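Long-range contacts in neural CELL adhesion molecule 1,140 KDA isoform (Homo sapiens, PDB 2VKW), which probably mediates adhesion between neural cells as a cell-surface receptor, here represented by its two tandem fibronectin type III domains: residues S111-E116 / V180-E185; H142-Y147 / K155-L160. All coordinates share one frame; numbering follows the deposited sequence.

Contact 1 of 2, residues S111-E116 / V180-E185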
loop_
_atom_site.group_PDB
_atom_site.type_symbol
_atom_site.label_atom_id
_atom_site.label_comp_id
_atom_site.label_asym_id
_atom_site.label_seq_id
_atom_site.Cartn_x
_atom_site.Cartn_y
_atom_site.Cartn_z
ATOM N N SER A 111 10.740 7.240 -5.077
ATOM C CA SER A 111 9.713 6.782 -4.157
ATOM C C SER A 111 9.382 5.381 -4.675
ATOM O O SER A 111 9.751 5.045 -5.807
ATOM C CB SER A 111 8.481 7.694 -4.221
ATOM O OG SER A 111 7.749 7.485 -5.414
ATOM N N ALA A 112 8.724 4.567 -3.850
ATOM C CA ALA A 112 8.366 3.206 -4.234
ATOM C C ALA A 112 7.545 3.199 -5.518
ATOM O O ALA A 112 6.590 3.956 -5.655
ATOM C CB ALA A 112 7.584 2.521 -3.108
ATOM N N PRO A 113 7.916 2.347 -6.480
ATOM C CA PRO A 113 7.183 2.276 -7.740
ATOM C C PRO A 113 5.754 1.743 -7.603
ATOM O O PRO A 113 5.394 1.114 -6.606
ATOM C CB PRO A 113 8.069 1.378 -8.604
ATOM C CG PRO A 113 8.764 0.521 -7.602
ATOM C CD PRO A 113 9.121 1.503 -6.528
ATOM N N LYS A 114 4.946 2.022 -8.618
ATOM C CA LYS A 114 3.560 1.591 -8.650
ATOM C C LYS A 114 3.543 0.325 -9.498
ATOM O O LYS A 114 4.113 0.297 -10.591
ATOM C CB LYS A 114 2.700 2.693 -9.281
ATOM C CG LYS A 114 1.223 2.622 -8.945
ATOM C CD LYS A 114 0.550 3.971 -9.196
ATOM C CE LYS A 114 -0.913 3.958 -8.750
ATOM N NZ LYS A 114 -1.520 5.326 -8.753
ATOM N N LEU A 115 2.890 -0.719 -8.997
ATOM C CA LEU A 115 2.851 -1.989 -9.710
ATOM C C LEU A 115 1.492 -2.373 -10.293
ATOM O O LEU A 115 0.480 -2.406 -9.594
ATOM C CB LEU A 115 3.349 -3.095 -8.782
ATOM C CG LEU A 115 4.754 -2.826 -8.242
ATOM C CD1 LEU A 115 5.111 -3.866 -7.202
ATOM C CD2 LEU A 115 5.754 -2.839 -9.402
ATOM N N GLU A 116 1.488 -2.681 -11.585
ATOM C CA GLU A 116 0.267 -3.060 -12.274
ATOM C C GLU A 116 0.455 -4.403 -12.965
ATOM O O GLU A 116 1.048 -4.475 -14.037
ATOM C CB GLU A 116 -0.096 -1.997 -13.307
ATOM C CG GLU A 116 -1.461 -2.192 -13.928
ATOM C CD GLU A 116 -1.718 -1.215 -15.054
ATOM O OE1 GLU A 116 -1.585 -1.617 -16.227
ATOM O OE2 GLU A 116 -2.038 -0.041 -14.761
ATOM N N VAL A 180 5.878 -10.299 -4.703
ATOM C CA VAL A 180 6.852 -9.616 -5.545
ATOM C C VAL A 180 7.229 -8.267 -4.946
ATOM O O VAL A 180 6.351 -7.482 -4.576
ATOM C CB VAL A 180 6.275 -9.374 -6.967
ATOM C CG1 VAL A 180 7.296 -8.649 -7.835
ATOM C CG2 VAL A 180 5.878 -10.693 -7.606
ATOM N N TYR A 181 8.534 -8.006 -4.853
ATOM C CA TYR A 181 9.046 -6.737 -4.334
ATOM C C TYR A 181 9.862 -6.020 -5.410
ATOM O O TYR A 181 10.792 -6.582 -5.996
ATOM C CB TYR A 181 9.914 -6.958 -3.087
ATOM C CG TYR A 181 9.120 -7.392 -1.876
ATOM C CD1 TYR A 181 8.569 -8.669 -1.807
ATOM C CD2 TYR A 181 8.867 -6.506 -0.825
ATOM C CE1 TYR A 181 7.785 -9.060 -0.726
ATOM C CE2 TYR A 181 8.075 -6.890 0.268
ATOM C CZ TYR A 181 7.540 -8.174 0.303
ATOM O OH TYR A 181 6.764 -8.586 1.362
ATOM N N VAL A 182 9.511 -4.771 -5.676
ATOM C CA VAL A 182 10.226 -4.020 -6.687
ATOM C C VAL A 182 10.826 -2.752 -6.115
ATOM O O VAL A 182 10.148 -1.967 -5.452
ATOM C CB VAL A 182 9.302 -3.661 -7.866
ATOM C CG1 VAL A 182 10.088 -2.873 -8.914
ATOM C CG2 VAL A 182 8.713 -4.938 -8.474
ATOM N N VAL A 183 12.115 -2.573 -6.362
ATOM C CA VAL A 183 12.831 -1.400 -5.896
ATOM C C VAL A 183 13.267 -0.545 -7.071
ATOM O O VAL A 183 13.758 -1.056 -8.083
ATOM C CB VAL A 183 14.093 -1.785 -5.095
ATOM C CG1 VAL A 183 14.975 -0.542 -4.851
ATOM C CG2 VAL A 183 13.683 -2.408 -3.770
ATOM N N ALA A 184 13.072 0.761 -6.923
ATOM C CA ALA A 184 13.475 1.737 -7.924
ATOM C C ALA A 184 14.804 2.300 -7.420
ATOM O O ALA A 184 14.920 2.673 -6.251
ATOM C CB ALA A 184 12.448 2.843 -8.018
ATOM N N GLU A 185 15.803 2.353 -8.293
ATOM C CA GLU A 185 17.116 2.859 -7.908
ATOM C C GLU A 185 17.654 3.884 -8.895
ATOM O O GLU A 185 17.675 3.644 -10.101
ATOM C CB GLU A 185 18.110 1.690 -7.777
ATOM C CG GLU A 185 19.580 2.092 -7.626
ATOM C CD GLU A 185 20.480 0.921 -7.198
ATOM O OE1 GLU A 185 20.095 -0.255 -7.418
ATOM O OE2 GLU A 185 21.579 1.176 -6.649
#

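Contact 2 of 2, residues H142-Y147 / K155-L160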
loop_
_atom_site.group_PDB
_atom_site.type_symbol
_atom_site.label_atom_id
_atom_site.label_comp_id
_atom_site.label_asym_id
_atom_site.label_seq_id
_atom_site.Cartn_x
_atom_site.Cartn_y
_atom_site.Cartn_z
ATOM N N HIS A 142 17.803 1.673 -12.594
ATOM C CA HIS A 142 17.498 0.250 -12.529
ATOM C C HIS A 142 16.367 -0.136 -11.597
ATOM O O HIS A 142 16.222 0.423 -10.511
ATOM C CB HIS A 142 18.748 -0.532 -12.121
ATOM C CG HIS A 142 19.841 -0.485 -13.137
ATOM N ND1 HIS A 142 19.720 -1.060 -14.383
ATOM C CD2 HIS A 142 21.066 0.090 -13.104
ATOM C CE1 HIS A 142 20.824 -0.842 -15.076
ATOM N NE2 HIS A 142 21.656 -0.145 -14.322
ATOM N N TYR A 143 15.562 -1.095 -12.040
ATOM C CA TYR A 143 14.480 -1.617 -11.228
ATOM C C TYR A 143 14.982 -2.973 -10.764
ATOM O O TYR A 143 15.463 -3.766 -11.567
ATOM C CB TYR A 143 13.212 -1.808 -12.051
ATOM C CG TYR A 143 12.439 -0.547 -12.300
ATOM C CD1 TYR A 143 11.753 0.083 -11.267
ATOM C CD2 TYR A 143 12.364 0.004 -13.577
ATOM C CE1 TYR A 143 11.005 1.226 -11.498
ATOM C CE2 TYR A 143 11.617 1.153 -13.822
ATOM C CZ TYR A 143 10.935 1.757 -12.779
ATOM O OH TYR A 143 10.163 2.876 -13.021
ATOM N N LEU A 144 14.900 -3.223 -9.466
ATOM C CA LEU A 144 15.338 -4.492 -8.912
ATOM C C LEU A 144 14.079 -5.239 -8.518
ATOM O O LEU A 144 13.195 -4.678 -7.868
ATOM C CB LEU A 144 16.233 -4.257 -7.690
ATOM C CG LEU A 144 17.510 -3.449 -7.960
ATOM C CD1 LEU A 144 18.217 -3.130 -6.646
ATOM C CD2 LEU A 144 18.431 -4.241 -8.882
ATOM N N VAL A 145 14.000 -6.502 -8.918
ATOM C CA VAL A 145 12.838 -7.333 -8.637
ATOM C C VAL A 145 13.173 -8.604 -7.856
ATOM O O VAL A 145 13.987 -9.420 -8.296
ATOM C CB VAL A 145 12.129 -7.736 -9.956
ATOM C CG1 VAL A 145 10.928 -8.620 -9.659
ATOM C CG2 VAL A 145 11.689 -6.485 -10.717
ATOM N N ARG A 146 12.547 -8.742 -6.688
ATOM C CA ARG A 146 12.706 -9.908 -5.819
ATOM C C ARG A 146 11.334 -10.580 -5.766
ATOM O O ARG A 146 10.324 -9.913 -5.520
ATOM C CB ARG A 146 13.107 -9.489 -4.400
ATOM C CG ARG A 146 14.591 -9.341 -4.160
ATOM C CD ARG A 146 15.277 -10.697 -4.124
ATOM N NE ARG A 146 16.684 -10.598 -3.734
ATOM C CZ ARG A 146 17.517 -11.633 -3.672
ATOM N NH1 ARG A 146 17.090 -12.854 -3.969
ATOM N NH2 ARG A 146 18.786 -11.444 -3.323
ATOM N N TYR A 147 11.289 -11.889 -5.998
ATOM C CA TYR A 147 10.022 -12.600 -5.965
ATOM C C TYR A 147 10.234 -14.046 -5.540
ATOM O O TYR A 147 11.330 -14.578 -5.672
ATOM C CB TYR A 147 9.351 -12.535 -7.337
ATOM C CG TYR A 147 9.877 -13.524 -8.355
ATOM C CD1 TYR A 147 9.180 -14.698 -8.634
ATOM C CD2 TYR A 147 11.062 -13.283 -9.048
ATOM C CE1 TYR A 147 9.643 -15.606 -9.578
ATOM C CE2 TYR A 147 11.539 -14.193 -10.000
ATOM C CZ TYR A 147 10.819 -15.351 -10.259
ATOM O OH TYR A 147 11.273 -16.252 -11.203
ATOM N N LYS A 155 14.003 -16.390 -5.312
ATOM C CA LYS A 155 14.686 -16.613 -6.576
ATOM C C LYS A 155 15.746 -15.515 -6.600
ATOM O O LYS A 155 15.667 -14.564 -5.829
ATOM C CB LYS A 155 13.716 -16.434 -7.748
ATOM C CG LYS A 155 12.610 -17.477 -7.828
ATOM C CD LYS A 155 13.132 -18.803 -8.358
ATOM C CE LYS A 155 11.988 -19.757 -8.689
ATOM N NZ LYS A 155 12.458 -21.049 -9.281
ATOM N N PRO A 156 16.755 -15.628 -7.473
ATOM C CA PRO A 156 17.773 -14.571 -7.491
ATOM C C PRO A 156 17.182 -13.218 -7.914
ATOM O O PRO A 156 16.211 -13.165 -8.665
ATOM C CB PRO A 156 18.801 -15.102 -8.498
ATOM C CG PRO A 156 18.616 -16.595 -8.442
ATOM C CD PRO A 156 17.112 -16.717 -8.397
ATOM N N GLU A 157 17.762 -12.130 -7.423
ATOM C CA GLU A 157 17.288 -10.794 -7.764
ATOM C C GLU A 157 17.419 -10.558 -9.268
ATOM O O GLU A 157 18.438 -10.900 -9.877
ATOM C CB GLU A 157 18.100 -9.733 -7.012
ATOM C CG GLU A 157 17.631 -8.298 -7.252
ATOM C CD GLU A 157 18.477 -7.263 -6.518
ATOM O OE1 GLU A 157 19.668 -7.114 -6.864
ATOM O OE2 GLU A 157 17.954 -6.598 -5.596
ATOM N N ILE A 158 16.378 -9.979 -9.860
ATOM C CA ILE A 158 16.363 -9.673 -11.286
ATOM C C ILE A 158 16.537 -8.174 -11.463
ATOM O O ILE A 158 15.665 -7.401 -11.076
ATOM C CB ILE A 158 15.023 -10.044 -11.941
ATOM C CG1 ILE A 158 14.732 -11.528 -11.750
ATOM C CG2 ILE A 158 15.051 -9.693 -13.421
ATOM C CD1 ILE A 158 13.371 -11.935 -12.266
ATOM N N ARG A 159 17.657 -7.756 -12.038
ATOM C CA ARG A 159 17.879 -6.338 -12.260
ATOM C C ARG A 159 17.473 -6.012 -13.691
ATOM O O ARG A 159 18.019 -6.571 -14.638
ATOM C CB ARG A 159 19.347 -5.979 -12.047
ATOM C CG ARG A 159 19.574 -4.485 -11.921
ATOM C CD ARG A 159 21.041 -4.129 -11.812
ATOM N NE ARG A 159 21.694 -4.135 -13.116
ATOM C CZ ARG A 159 22.770 -3.411 -13.407
ATOM N NH1 ARG A 159 23.312 -2.625 -12.481
ATOM N NH2 ARG A 159 23.297 -3.463 -14.624
ATOM N N LEU A 160 16.505 -5.115 -13.847
ATOM C CA LEU A 160 16.029 -4.732 -15.173
ATOM C C LEU A 160 16.888 -3.608 -15.750
ATOM O O LEU A 160 17.393 -2.768 -15.012
ATOM C CB LEU A 160 14.569 -4.286 -15.090
ATOM C CG LEU A 160 13.632 -5.322 -14.455
ATOM C CD1 LEU A 160 12.309 -4.674 -14.094
ATOM C CD2 LEU A 160 13.426 -6.494 -15.407
HETATM O O HOH W 1 14.180 -12.780 -6.937
#

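Contact 1 of 2, residues S111-E116 / V180-E185
Leu115, Pro113, Val182 and Ala184 meet through carbon atoms across the gap between two sheets, and the contact is mainly apolar, with no hydrogen bond between the two segments. The two methyls of Leu115 reach one branch of Val182: CD2 of Leu115 lies 3.7 Å from CG2 of Val182, and CD1 of Leu115 stands 4.0 Å from that same CG2. The branches of Val182 divide the work. With CG1 anti to the backbone N (chi1 -180°), that methyl is directed at the proline, 3.9 Å from CG of Pro113, while CG2 serves the leucine. The proline ring also spans two residues of strand 180-185, since its CD comes within 3.9 Å of CB of Ala184.

Such face-to-face layering is that of the fibronectin type III beta sandwich: strand 114-119 borders the three-stranded sheet, strand 177-186 is an inner strand of the four-stranded one, and Val145, Phe196, Val128 and Leu130 extend the same core around Val182 and Leu115.

Contacts involving backbone oxygens are of van der Waals kind. CG of Pro113 approaches O of Val182 at 3.6 Å, and O of Ser111 touches CB of Ala184 at 4.1 Å. Ser111 OG is hydrogen-bonded to Asp134 O. OE1 of Glu116 forms a salt bridge with NE of Arg199 of the second subunit.

Contact 2 of 2, residues H142-Y147 / K155-L160
His142 lies flat against the guanidinium of Arg159, centres 3.7 Å apart and planes inclined by 13°. A bend at chi3 (80°) of Arg159 folds its end back over the imidazole, whose edge is used separately: ND1 donates in the ring plane to O of Leu160 at 3.0 Å, fixing the ring's rotation. On the same side of the sheet, Leu144 fits between Arg159 and Glu157; its CD2 presses on CG of Arg159 at 3.3 Å, and CD1 meets OE2 of Glu157.

Toward the domain core, CD1 of Leu160 fills the notch between CB of Tyr143, at 3.6 Å, and CG2 of Val145. Farther along, chi1 of Lys155 (-67°) sets CG over one face of the Tyr147 ring, 4.1 Å from its centroid, while CD1 of Ile158 reaches CE2 of that ring. Reciprocal bonds between Val145 and Ile158, both 2.9 Å N to O, fix the register. Beyond them 155-157 are loop, yet Lys155 N donates to O of Tyr147, and a water bridges Tyr147 N to O of Lys155. This is an antiparallel beta hairpin, with the short strand 158-160 at the edge of the four-stranded sheet of a fibronectin type III domain.

Both contacts belong to the second fibronectin type III domain, with centres about 10 Å apart. Along the chain, 142-147 and 155-160 fall between 111-116 and 180-185, so the whole hairpin of contact 2 comes between the two halves of contact 1. Strands 142-149 and 177-186 are neighbours in the four-stranded sheet; Tyr181 N lies 2.7 Å from Arg146 O and Val183 N lies 2.8 Å from Leu144 O, both probable hydrogen bonds. The two differ in direction: contact 2 runs within that sheet out to its border, whereas contact 1 passes through the core to the opposing sheet. Strand 177-186 thus pairs with the hairpin, while its side chains meet 111-116 of the other layer.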